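Local coordinates for dihydroxyacetone kinase (Citrobacter freundii, PDB 1UN8), which catalyses the ATP-dependent phosphorylation of dihydroxyacetone to dihydroxyacetone phosphate and carries a tightly bound phospholipid in its eight-helix barrel domain, at residues Pro352-Glu363 against Leu403-Leu413; Thr391-Leu402 against Arg423-Ser432. One frame throughout, in Å; residues are numbered along the deposited sequence.

Contact 1 of 2, residues Pro352-Glu363 against Leu403-Leu413. With MYY ((2R)-3-(phosphonooxy)-2-(tetradecanoyloxy)propyl palmitate), chain C.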
loop_
_atom_site.group_PDB
_atom_site.type_symbol
_atom_site.label_atom_id
_atom_site.label_comp_id
_atom_site.label_asym_id
_atom_site.label_seq_id
_atom_site.Cartn_x
_atom_site.Cartn_y
_atom_site.Cartn_z
ATOM N N PRO A 352 -15.935 39.710 -38.495
ATOM C CA PRO A 352 -17.363 40.031 -38.542
ATOM C C PRO A 352 -17.851 40.222 -39.978
ATOM O O PRO A 352 -17.187 40.865 -40.789
ATOM C CB PRO A 352 -17.458 41.311 -37.710
ATOM C CG PRO A 352 -16.407 41.094 -36.671
ATOM C CD PRO A 352 -15.244 40.544 -37.494
ATOM N N SER A 353 -19.005 39.638 -40.282
ATOM C CA SER A 353 -19.614 39.728 -41.604
ATOM C C SER A 353 -21.131 39.686 -41.461
ATOM O O SER A 353 -21.659 39.091 -40.521
ATOM C CB SER A 353 -19.086 38.618 -42.515
ATOM O OG SER A 353 -19.438 37.339 -42.017
ATOM N N ALA A 354 -21.833 40.325 -42.385
ATOM C CA ALA A 354 -23.285 40.349 -42.328
ATOM C C ALA A 354 -23.918 39.290 -43.223
ATOM O O ALA A 354 -23.272 38.711 -44.101
ATOM C CB ALA A 354 -23.802 41.733 -42.703
ATOM N N ASN A 355 -25.198 39.047 -42.966
ATOM C CA ASN A 355 -26.012 38.079 -43.691
ATOM C C ASN A 355 -27.346 38.154 -42.963
ATOM O O ASN A 355 -27.519 37.551 -41.899
ATOM C CB ASN A 355 -25.433 36.670 -43.563
ATOM C CG ASN A 355 -26.170 35.655 -44.423
ATOM O OD1 ASN A 355 -27.396 35.525 -44.352
ATOM N ND2 ASN A 355 -25.419 34.921 -45.234
ATOM N N ALA A 356 -28.275 38.921 -43.533
ATOM C CA ALA A 356 -29.590 39.117 -42.935
ATOM C C ALA A 356 -30.322 37.820 -42.594
ATOM O O ALA A 356 -30.971 37.740 -41.553
ATOM C CB ALA A 356 -30.452 39.981 -43.857
ATOM N N LEU A 357 -30.221 36.816 -43.461
ATOM C CA LEU A 357 -30.895 35.543 -43.223
ATOM C C LEU A 357 -30.396 34.908 -41.931
ATOM O O LEU A 357 -31.158 34.725 -40.981
ATOM C CB LEU A 357 -30.636 34.581 -44.378
ATOM C CG LEU A 357 -31.661 33.464 -44.614
ATOM C CD1 LEU A 357 -31.056 32.428 -45.553
ATOM C CD2 LEU A 357 -32.058 32.804 -43.312
ATOM N N VAL A 358 -29.111 34.569 -41.909
ATOM C CA VAL A 358 -28.489 33.963 -40.747
ATOM C C VAL A 358 -28.740 34.784 -39.494
ATOM O O VAL A 358 -29.128 34.236 -38.463
ATOM C CB VAL A 358 -26.978 33.809 -40.967
ATOM C CG1 VAL A 358 -26.302 33.338 -39.694
ATOM C CG2 VAL A 358 -26.731 32.826 -42.095
ATOM N N ALA A 359 -28.525 36.094 -39.582
ATOM C CA ALA A 359 -28.741 36.986 -38.441
ATOM C C ALA A 359 -30.158 36.857 -37.884
ATOM O O ALA A 359 -30.371 36.926 -36.666
ATOM C CB ALA A 359 -28.472 38.432 -38.846
ATOM N N GLY A 360 -31.121 36.673 -38.783
ATOM C CA GLY A 360 -32.506 36.529 -38.371
ATOM C C GLY A 360 -32.708 35.245 -37.587
ATOM O O GLY A 360 -33.495 35.198 -36.635
ATOM N N ILE A 361 -32.001 34.196 -37.996
ATOM C CA ILE A 361 -32.088 32.909 -37.324
ATOM C C ILE A 361 -31.452 33.030 -35.938
ATOM O O ILE A 361 -32.070 32.724 -34.913
ATOM C CB ILE A 361 -31.356 31.812 -38.130
ATOM C CG1 ILE A 361 -32.027 31.642 -39.490
ATOM C CG2 ILE A 361 -31.367 30.511 -37.366
ATOM C CD1 ILE A 361 -33.510 31.386 -39.393
ATOM N N VAL A 362 -30.206 33.485 -35.922
ATOM C CA VAL A 362 -29.467 33.663 -34.690
ATOM C C VAL A 362 -30.275 34.507 -33.709
ATOM O O VAL A 362 -30.370 34.169 -32.532
ATOM C CB VAL A 362 -28.098 34.331 -34.973
ATOM C CG1 VAL A 362 -27.420 34.716 -33.679
ATOM C CG2 VAL A 362 -27.211 33.370 -35.758
ATOM N N GLU A 363 -30.863 35.596 -34.189
ATOM C CA GLU A 363 -31.661 36.464 -33.323
ATOM C C GLU A 363 -32.851 35.695 -32.753
ATOM O O GLU A 363 -33.095 35.726 -31.544
ATOM C CB GLU A 363 -32.155 37.683 -34.109
ATOM C CG GLU A 363 -33.150 38.575 -33.362
ATOM C CD GLU A 363 -32.554 39.267 -32.143
ATOM O OE1 GLU A 363 -31.528 39.969 -32.296
ATOM O OE2 GLU A 363 -33.118 39.118 -31.034
ATOM N N LEU A 403 -23.987 39.112 -31.484
ATOM C CA LEU A 403 -24.786 39.452 -32.654
ATOM C C LEU A 403 -25.089 40.946 -32.655
ATOM O O LEU A 403 -24.854 41.634 -33.649
ATOM C CB LEU A 403 -26.110 38.692 -32.653
ATOM C CG LEU A 403 -27.063 39.122 -33.781
ATOM C CD1 LEU A 403 -26.527 38.596 -35.111
ATOM C CD2 LEU A 403 -28.479 38.600 -33.527
ATOM N N HIS A 404 -25.616 41.437 -31.534
ATOM C CA HIS A 404 -25.975 42.844 -31.393
ATOM C C HIS A 404 -24.794 43.814 -31.508
ATOM O O HIS A 404 -24.981 44.997 -31.791
ATOM C CB HIS A 404 -26.698 43.068 -30.060
ATOM C CG HIS A 404 -28.037 42.401 -29.978
ATOM N ND1 HIS A 404 -28.604 42.017 -28.780
ATOM C CD2 HIS A 404 -28.905 42.017 -30.946
ATOM C CE1 HIS A 404 -29.762 41.423 -29.014
ATOM N NE2 HIS A 404 -29.968 41.410 -30.319
ATOM N N ARG A 405 -23.583 43.315 -31.286
ATOM C CA ARG A 405 -22.380 44.138 -31.383
ATOM C C ARG A 405 -21.714 43.934 -32.745
ATOM O O ARG A 405 -20.532 44.220 -32.912
ATOM C CB ARG A 405 -21.382 43.759 -30.279
ATOM C CG ARG A 405 -21.740 44.228 -28.880
ATOM C CD ARG A 405 -20.618 43.885 -27.917
ATOM N NE ARG A 405 -20.768 42.549 -27.350
ATOM C CZ ARG A 405 -19.755 41.755 -27.011
ATOM N NH1 ARG A 405 -18.502 42.158 -27.194
ATOM N NH2 ARG A 405 -19.997 40.562 -26.473
ATOM N N GLN A 406 -22.485 43.445 -33.713
ATOM C CA GLN A 406 -21.979 43.171 -35.061
ATOM C C GLN A 406 -20.638 42.445 -35.021
ATOM O O GLN A 406 -19.765 42.695 -35.846
ATOM C CB GLN A 406 -21.822 44.463 -35.865
ATOM C CG GLN A 406 -23.123 45.189 -36.149
ATOM C CD GLN A 406 -23.579 46.036 -34.978
ATOM O OE1 GLN A 406 -22.947 47.042 -34.643
ATOM N NE2 GLN A 406 -24.681 45.631 -34.342
ATOM N N GLN A 407 -20.493 41.532 -34.069
ATOM C CA GLN A 407 -19.246 40.790 -33.899
ATOM C C GLN A 407 -19.224 39.367 -34.457
ATOM O O GLN A 407 -18.193 38.696 -34.393
ATOM C CB GLN A 407 -18.882 40.745 -32.409
ATOM C CG GLN A 407 -18.455 42.082 -31.838
ATOM C CD GLN A 407 -17.192 42.601 -32.500
ATOM O OE1 GLN A 407 -16.119 42.004 -32.369
ATOM N NE2 GLN A 407 -17.317 43.708 -33.232
ATOM N N LEU A 408 -20.341 38.910 -35.010
ATOM C CA LEU A 408 -20.416 37.547 -35.536
ATOM C C LEU A 408 -20.068 37.397 -37.010
ATOM O O LEU A 408 -20.422 38.236 -37.834
ATOM C CB LEU A 408 -21.818 36.975 -35.308
ATOM C CG LEU A 408 -22.329 36.860 -33.875
ATOM C CD1 LEU A 408 -23.724 36.255 -33.894
ATOM C CD2 LEU A 408 -21.374 36.007 -33.059
ATOM N N PRO A 409 -19.365 36.313 -37.362
ATOM C CA PRO A 409 -18.974 36.041 -38.748
ATOM C C PRO A 409 -20.181 35.437 -39.460
ATOM O O PRO A 409 -20.092 34.368 -40.072
ATOM C CB PRO A 409 -17.846 35.033 -38.586
ATOM C CG PRO A 409 -18.314 34.229 -37.405
ATOM C CD PRO A 409 -18.799 35.304 -36.447
ATOM N N LEU A 410 -21.309 36.132 -39.353
ATOM C CA LEU A 410 -22.577 35.700 -39.930
ATOM C C LEU A 410 -22.541 35.158 -41.358
ATOM O O LEU A 410 -23.393 34.359 -41.740
ATOM C CB LEU A 410 -23.582 36.854 -39.879
ATOM C CG LEU A 410 -23.955 37.414 -38.507
ATOM C CD1 LEU A 410 -24.782 38.689 -38.671
ATOM C CD2 LEU A 410 -24.727 36.363 -37.726
ATOM N N ASN A 411 -21.567 35.586 -42.154
ATOM C CA ASN A 411 -21.517 35.136 -43.538
ATOM C C ASN A 411 -20.793 33.816 -43.777
ATOM O O ASN A 411 -20.665 33.366 -44.918
ATOM C CB ASN A 411 -20.916 36.229 -44.417
ATOM C CG ASN A 411 -21.479 36.203 -45.820
ATOM O OD1 ASN A 411 -22.698 36.243 -46.010
ATOM N ND2 ASN A 411 -20.599 36.130 -46.813
ATOM N N ASN A 412 -20.333 33.192 -42.701
ATOM C CA ASN A 412 -19.638 31.918 -42.806
ATOM C C ASN A 412 -20.051 31.021 -41.656
ATOM O O ASN A 412 -19.492 31.114 -40.559
ATOM C CB ASN A 412 -18.125 32.131 -42.776
ATOM C CG ASN A 412 -17.347 30.833 -42.933
ATOM O OD1 ASN A 412 -16.126 30.846 -43.065
ATOM N ND2 ASN A 412 -18.054 29.705 -42.914
ATOM N N LEU A 413 -21.021 30.145 -41.915
ATOM C CA LEU A 413 -21.526 29.228 -40.895
ATOM C C LEU A 413 -20.441 28.425 -40.197
ATOM O O LEU A 413 -20.417 28.359 -38.963
ATOM C CB LEU A 413 -22.562 28.269 -41.490
ATOM C CG LEU A 413 -23.985 28.821 -41.613
ATOM C CD1 LEU A 413 -24.914 27.699 -42.046
ATOM C CD2 LEU A 413 -24.457 29.384 -40.268
HETATM C C38 MYY C . -27.619 27.036 -25.613
HETATM C C37 MYY C . -27.469 28.319 -26.436
HETATM C C36 MYY C . -27.250 28.004 -27.918
HETATM C C35 MYY C . -27.134 29.282 -28.753
HETATM C C34 MYY C . -27.052 28.962 -30.249
HETATM C C33 MYY C . -26.947 30.211 -31.128
HETATM C C32 MYY C . -26.829 29.844 -32.612
HETATM C C31 MYY C . -28.120 29.229 -33.158
HETATM C C30 MYY C . -27.938 28.472 -34.480
HETATM C C29 MYY C . -27.756 29.347 -35.726
HETATM C C28 MYY C . -27.982 28.504 -36.986
HETATM C C27 MYY C . -27.870 29.295 -38.292
HETATM C C26 MYY C . -28.428 28.517 -39.490
HETATM C C25 MYY C . -28.289 29.322 -40.789
HETATM C C24 MYY C . -29.446 29.115 -41.767
HETATM C C23 MYY C . -29.206 28.087 -42.883
HETATM O O10 MYY C . -28.401 27.166 -42.737
HETATM O O8 MYY C . -29.894 28.229 -44.047
HETATM C C6 MYY C . -29.646 27.161 -44.981
HETATM C C5 MYY C . -30.723 26.091 -44.852
HETATM C C4 MYY C . -31.470 25.893 -46.181
HETATM O O6 MYY C . -31.851 27.125 -46.818
HETATM P P MYY C . -33.115 28.019 -46.351
HETATM O O4 MYY C . -32.971 28.246 -44.760
HETATM O O3 MYY C . -32.868 29.456 -47.042
HETATM O O5 MYY C . -34.431 27.455 -46.735
HETATM O O7 MYY C . -31.571 26.378 -43.722
HETATM C C7 MYY C . -32.181 25.258 -43.241
HETATM O O9 MYY C . -32.024 24.164 -43.781
HETATM C C8 MYY C . -33.101 25.402 -42.023
HETATM C C9 MYY C . -32.594 24.550 -40.859
HETATM C C10 MYY C . -32.405 25.381 -39.588
HETATM C C11 MYY C . -31.913 24.535 -38.412
HETATM C C12 MYY C . -31.661 25.410 -37.182
HETATM C C13 MYY C . -31.088 24.608 -36.012
HETATM C C14 MYY C . -30.578 25.587 -34.953
HETATM C C15 MYY C . -29.827 24.900 -33.811
HETATM C C16 MYY C . -30.764 24.393 -32.714
HETATM C C17 MYY C . -29.964 24.161 -31.431
HETATM C C18 MYY C . -30.882 24.142 -30.207
HETATM C C19 MYY C . -30.079 24.204 -28.906
HETATM C C20 MYY C . -31.000 24.376 -27.696
#
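Leu410 pushes its isobutyl group against the first turns of helix 356-371, packing the loop after helix 388-404 onto that helix in the lipid-holding eight-helix barrel domain; this is the tight part of the contact. Its CD1 lies 3.7 Å from Ala359 CB, while CD2 slides past Val358 CG1 in the opposite sense at 3.9 Å. One turn on, Val362 meets Leu408 tip to tip, CG1 to CD1 at 4.0 Å, and also brushes Leu403. Behind this apolar layer runs the lipid: Ile361 CG2 touches its chain at C27, and Leu413 CD1 approaches the ester carbonyl oxygen O10.

The other side is polar and more open to solvent, with Asn411 and His404 exposed. Ser353 N donates to Leu408 O, and Asn411 N returns a bond of 2.8 Å to Ser353 OG. Asn355 OD1 caps the helix at Val358 N, while ND2 reaches Asn411 OD1 at 3.1 Å, the amide planes 45° apart. At the far end, His404 NE2 donates to the syn lone pair of Glu363 OE1 at 2.9 Å, carboxylate and ring nearly coplanar. Hydrogen bonds thus tie the extended lead-in Pro352-Asn355 and the helix to the loop round a greasy centre, and the histidine-carboxylate pair would probably favour a charged Glu363.

Contact 2 of 2, residues Thr391-Leu402 against Arg423-Ser432. With MYY ((2R)-3-(phosphonooxy)-2-(tetradecanoyloxy)propyl palmitate), chain C.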
loop_
_atom_site.group_PDB
_atom_site.type_symbol
_atom_site.label_atom_id
_atom_site.label_comp_id
_atom_site.label_asym_id
_atom_site.label_seq_id
_atom_site.Cartn_x
_atom_site.Cartn_y
_atom_site.Cartn_z
ATOM N N THR A 391 -28.722 28.541 -17.458
ATOM C CA THR A 391 -27.534 28.081 -18.163
ATOM C C THR A 391 -27.712 28.321 -19.661
ATOM O O THR A 391 -26.835 28.872 -20.324
ATOM C CB THR A 391 -27.295 26.585 -17.914
ATOM O OG1 THR A 391 -27.223 26.341 -16.503
ATOM C CG2 THR A 391 -25.995 26.134 -18.565
ATOM N N PHE A 392 -28.861 27.908 -20.188
ATOM C CA PHE A 392 -29.161 28.081 -21.605
ATOM C C PHE A 392 -29.305 29.553 -21.948
ATOM O O PHE A 392 -28.885 29.990 -23.020
ATOM C CB PHE A 392 -30.449 27.337 -21.976
ATOM C CG PHE A 392 -30.266 25.858 -22.182
ATOM C CD1 PHE A 392 -29.219 25.177 -21.583
ATOM C CD2 PHE A 392 -31.173 25.140 -22.947
ATOM C CE1 PHE A 392 -29.080 23.799 -21.744
ATOM C CE2 PHE A 392 -31.042 23.763 -23.113
ATOM C CZ PHE A 392 -29.991 23.092 -22.509
ATOM N N ALA A 393 -29.905 30.317 -21.040
ATOM C CA ALA A 393 -30.088 31.753 -21.258
ATOM C C ALA A 393 -28.719 32.424 -21.312
ATOM O O ALA A 393 -28.488 33.335 -22.114
ATOM C CB ALA A 393 -30.935 32.362 -20.128
ATOM N N ALA A 394 -27.814 31.960 -20.459
ATOM C CA ALA A 394 -26.464 32.505 -20.405
ATOM C C ALA A 394 -25.798 32.396 -21.773
ATOM O O ALA A 394 -25.171 33.341 -22.249
ATOM C CB ALA A 394 -25.633 31.757 -19.354
ATOM N N ALA A 395 -25.940 31.239 -22.407
ATOM C CA ALA A 395 -25.344 31.021 -23.714
ATOM C C ALA A 395 -26.061 31.818 -24.793
ATOM O O ALA A 395 -25.426 32.403 -25.673
ATOM C CB ALA A 395 -25.385 29.560 -24.053
ATOM N N ALA A 396 -27.388 31.835 -24.733
ATOM C CA ALA A 396 -28.158 32.572 -25.721
ATOM C C ALA A 396 -27.727 34.035 -25.730
ATOM O O ALA A 396 -27.333 34.563 -26.770
ATOM C CB ALA A 396 -29.636 32.465 -25.415
ATOM N N ARG A 397 -27.782 34.679 -24.566
ATOM C CA ARG A 397 -27.411 36.088 -24.449
ATOM C C ARG A 397 -25.983 36.383 -24.889
ATOM O O ARG A 397 -25.705 37.449 -25.435
ATOM C CB ARG A 397 -27.648 36.567 -23.015
ATOM C CG ARG A 397 -29.126 36.634 -22.677
ATOM C CD ARG A 397 -29.413 36.537 -21.187
ATOM N NE ARG A 397 -30.843 36.330 -20.960
ATOM C CZ ARG A 397 -31.372 35.939 -19.803
ATOM N NH1 ARG A 397 -30.586 35.712 -18.753
ATOM N NH2 ARG A 397 -32.688 35.760 -19.701
ATOM N N GLU A 398 -25.079 35.438 -24.662
ATOM C CA GLU A 398 -23.686 35.624 -25.055
ATOM C C GLU A 398 -23.608 35.712 -26.568
ATOM O O GLU A 398 -22.892 36.552 -27.112
ATOM C CB GLU A 398 -22.825 34.460 -24.554
ATOM C CG GLU A 398 -21.339 34.539 -24.931
ATOM C CD GLU A 398 -20.688 35.878 -24.577
ATOM O OE1 GLU A 398 -21.058 36.483 -23.543
ATOM O OE2 GLU A 398 -19.790 36.315 -25.336
ATOM N N ILE A 399 -24.346 34.848 -27.255
ATOM C CA ILE A 399 -24.329 34.871 -28.713
ATOM C C ILE A 399 -25.177 36.029 -29.237
ATOM O O ILE A 399 -24.911 36.558 -30.315
ATOM C CB ILE A 399 -24.851 33.545 -29.303
ATOM C CG1 ILE A 399 -24.056 32.377 -28.728
ATOM C CG2 ILE A 399 -24.714 33.562 -30.819
ATOM C CD1 ILE A 399 -22.604 32.412 -29.066
ATOM N N ALA A 400 -26.192 36.416 -28.466
ATOM C CA ALA A 400 -27.073 37.523 -28.839
ATOM C C ALA A 400 -26.270 38.813 -28.767
ATOM O O ALA A 400 -26.341 39.661 -29.661
ATOM C CB ALA A 400 -28.254 37.599 -27.883
ATOM N N SER A 401 -25.514 38.951 -27.681
ATOM C CA SER A 401 -24.674 40.118 -27.470
ATOM C C SER A 401 -23.750 40.254 -28.677
ATOM O O SER A 401 -23.782 41.261 -29.384
ATOM C CB SER A 401 -23.848 39.943 -26.194
ATOM O OG SER A 401 -23.031 41.077 -25.968
ATOM N N LEU A 402 -22.936 39.235 -28.919
ATOM C CA LEU A 402 -22.028 39.257 -30.059
ATOM C C LEU A 402 -22.785 39.649 -31.316
ATOM O O LEU A 402 -22.293 40.426 -32.127
ATOM C CB LEU A 402 -21.381 37.890 -30.249
ATOM C CG LEU A 402 -20.320 37.559 -29.196
ATOM C CD1 LEU A 402 -19.876 36.106 -29.315
ATOM C CD2 LEU A 402 -19.144 38.511 -29.369
ATOM N N ARG A 423 -17.305 29.762 -27.556
ATOM C CA ARG A 423 -17.844 30.640 -26.529
ATOM C C ARG A 423 -18.840 30.071 -25.508
ATOM O O ARG A 423 -18.903 30.550 -24.380
ATOM C CB ARG A 423 -18.464 31.866 -27.206
ATOM C CG ARG A 423 -17.490 32.701 -28.032
ATOM C CD ARG A 423 -17.217 34.048 -27.373
ATOM N NE ARG A 423 -16.332 33.922 -26.217
ATOM C CZ ARG A 423 -16.432 34.659 -25.113
ATOM N NH1 ARG A 423 -17.385 35.579 -25.006
ATOM N NH2 ARG A 423 -15.574 34.477 -24.115
ATOM N N LEU A 424 -19.610 29.057 -25.882
ATOM C CA LEU A 424 -20.608 28.515 -24.964
ATOM C C LEU A 424 -20.098 28.032 -23.606
ATOM O O LEU A 424 -20.599 28.484 -22.578
ATOM C CB LEU A 424 -21.414 27.409 -25.657
ATOM C CG LEU A 424 -22.290 27.881 -26.831
ATOM C CD1 LEU A 424 -23.181 26.742 -27.315
ATOM C CD2 LEU A 424 -23.143 29.067 -26.395
ATOM N N THR A 425 -19.116 27.136 -23.583
ATOM C CA THR A 425 -18.590 26.626 -22.310
ATOM C C THR A 425 -18.067 27.725 -21.396
ATOM O O THR A 425 -18.045 27.571 -20.169
ATOM C CB THR A 425 -17.442 25.631 -22.508
ATOM O OG1 THR A 425 -16.518 26.161 -23.461
ATOM C CG2 THR A 425 -17.965 24.295 -22.978
ATOM N N VAL A 426 -17.634 28.831 -21.987
ATOM C CA VAL A 426 -17.113 29.935 -21.197
ATOM C C VAL A 426 -18.229 30.618 -20.419
ATOM O O VAL A 426 -18.027 31.079 -19.297
ATOM C CB VAL A 426 -16.417 30.977 -22.095
ATOM C CG1 VAL A 426 -15.988 32.193 -21.272
ATOM C CG2 VAL A 426 -15.216 30.341 -22.774
ATOM N N VAL A 427 -19.414 30.675 -21.015
ATOM C CA VAL A 427 -20.548 31.319 -20.374
ATOM C C VAL A 427 -21.522 30.324 -19.742
ATOM O O VAL A 427 -22.276 30.670 -18.832
ATOM C CB VAL A 427 -21.290 32.198 -21.391
ATOM C CG1 VAL A 427 -22.511 32.834 -20.743
ATOM C CG2 VAL A 427 -20.348 33.268 -21.914
ATOM N N MET A 428 -21.505 29.091 -20.233
ATOM C CA MET A 428 -22.370 28.038 -19.718
ATOM C C MET A 428 -21.562 27.093 -18.848
ATOM O O MET A 428 -20.659 26.403 -19.338
ATOM C CB MET A 428 -22.979 27.235 -20.861
ATOM C CG MET A 428 -24.396 27.607 -21.224
ATOM S SD MET A 428 -25.111 26.346 -22.297
ATOM C CE MET A 428 -24.212 26.676 -23.855
ATOM N N GLY A 429 -21.881 27.052 -17.563
ATOM C CA GLY A 429 -21.152 26.163 -16.684
ATOM C C GLY A 429 -21.733 24.772 -16.784
ATOM O O GLY A 429 -22.808 24.587 -17.355
ATOM N N GLY A 430 -21.017 23.787 -16.257
ATOM C CA GLY A 430 -21.516 22.425 -16.262
ATOM C C GLY A 430 -21.595 21.720 -17.602
ATOM O O GLY A 430 -21.311 22.308 -18.653
ATOM N N SER A 431 -21.999 20.451 -17.541
ATOM C CA SER A 431 -22.121 19.597 -18.710
ATOM C C SER A 431 -22.932 20.185 -19.862
ATOM O O SER A 431 -22.677 19.867 -21.026
ATOM C CB SER A 431 -22.713 18.249 -18.301
ATOM O OG SER A 431 -23.934 18.424 -17.618
ATOM N N SER A 432 -23.914 21.027 -19.557
ATOM C CA SER A 432 -24.710 21.626 -20.614
ATOM C C SER A 432 -23.816 22.449 -21.536
ATOM O O SER A 432 -23.897 22.339 -22.762
ATOM C CB SER A 432 -25.798 22.523 -20.024
ATOM O OG SER A 432 -26.868 21.750 -19.515
HETATM C C38 MYY C . -27.619 27.036 -25.613
HETATM C C37 MYY C . -27.469 28.319 -26.436
HETATM C C36 MYY C . -27.250 28.004 -27.918
HETATM C C35 MYY C . -27.134 29.282 -28.753
HETATM C C34 MYY C . -27.052 28.962 -30.249
HETATM C C33 MYY C . -26.947 30.211 -31.128
HETATM C C32 MYY C . -26.829 29.844 -32.612
HETATM C C31 MYY C . -28.120 29.229 -33.158
HETATM C C30 MYY C . -27.938 28.472 -34.480
HETATM C C29 MYY C . -27.756 29.347 -35.726
HETATM C C28 MYY C . -27.982 28.504 -36.986
HETATM C C27 MYY C . -27.870 29.295 -38.292
HETATM C C26 MYY C . -28.428 28.517 -39.490
HETATM C C25 MYY C . -28.289 29.322 -40.789
HETATM C C24 MYY C . -29.446 29.115 -41.767
HETATM C C23 MYY C . -29.206 28.087 -42.883
HETATM O O10 MYY C . -28.401 27.166 -42.737
HETATM O O8 MYY C . -29.894 28.229 -44.047
HETATM C C6 MYY C . -29.646 27.161 -44.981
HETATM C C5 MYY C . -30.723 26.091 -44.852
HETATM C C4 MYY C . -31.470 25.893 -46.181
HETATM O O6 MYY C . -31.851 27.125 -46.818
HETATM P P MYY C . -33.115 28.019 -46.351
HETATM O O4 MYY C . -32.971 28.246 -44.760
HETATM O O3 MYY C . -32.868 29.456 -47.042
HETATM O O5 MYY C . -34.431 27.455 -46.735
HETATM O O7 MYY C . -31.571 26.378 -43.722
HETATM C C7 MYY C . -32.181 25.258 -43.241
HETATM O O9 MYY C . -32.024 24.164 -43.781
HETATM C C8 MYY C . -33.101 25.402 -42.023
HETATM C C9 MYY C . -32.594 24.550 -40.859
HETATM C C10 MYY C . -32.405 25.381 -39.588
HETATM C C11 MYY C . -31.913 24.535 -38.412
HETATM C C12 MYY C . -31.661 25.410 -37.182
HETATM C C13 MYY C . -31.088 24.608 -36.012
HETATM C C14 MYY C . -30.578 25.587 -34.953
HETATM C C15 MYY C . -29.827 24.900 -33.811
HETATM C C16 MYY C . -30.764 24.393 -32.714
HETATM C C17 MYY C . -29.964 24.161 -31.431
HETATM C C18 MYY C . -30.882 24.142 -30.207
HETATM C C19 MYY C . -30.079 24.204 -28.906
HETATM C C20 MYY C . -31.000 24.376 -27.696
#
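Ala394, Ala395 and Glu398 turn one face of helix 388-404 toward Val427, Leu424 and Arg423 at the end of helix 413-427. Both helices belong to the C-terminal eight-helix barrel that holds the phospholipid. The short axes pass 8.8 Å apart at 129°, and the small Ala394 and Ala395 side chains face the other helix, consistent with this spacing. Val427 straddles this face with its two methyls: CG1, which its first torsion (chi1 178°) swings opposite the backbone N, lies 3.6 Å from Ala394 CB, and CG2 rests 3.4 Å from Glu398 CG. Toward the barrel interior, Leu424 CD2 comes up to Ala395 CB and, more distantly, to Ile399 CG1, whose side chain it crosses at about a right angle. The lipid lies against the same alanine, its C37 3.4 Å from Ala395 CB.

Beyond the helix end, Met428 sets its sulfur obliquely to the Phe392 ring, SD 5.4 Å from the centroid, a Met-aromatic contact. Ser432, one of the ATP-binding residues, turns to the edge of that ring, its CB in the ring plane, so the packing runs from lipid pocket to nucleotide site. Further along, Leu402 CD1 packs on Arg423 CD. Glu398 and Arg423 form a salt bridge, planes 83° apart: OE2 sits at the guanidinium edge, 2.5 Å from NH1, a weak hydrogen bond of doubtful length.

Overall arrangement
Helix 388-404 joins the two contacts, whose centres lie about 17 Å apart. Most of its length, from Thr391 to Leu402, carries contact 2, and its C-terminal end with the following loop carries contact 1. They meet where Leu408 packs on Leu402 and where Gln407 N probably bonds to Leu402 O in the Schellman motif that ends the helix. Both line the lipid: contact 1 near its phosphate and ester end, contact 2 near a chain terminus. Contact 2 has the larger buried share, 6 of 13 touching residues against 4 of 18, and is mostly apolar helix packing with one salt bridge, extending to the ATP site; contact 1 has more exposed loop residues and several hydrogen bonds.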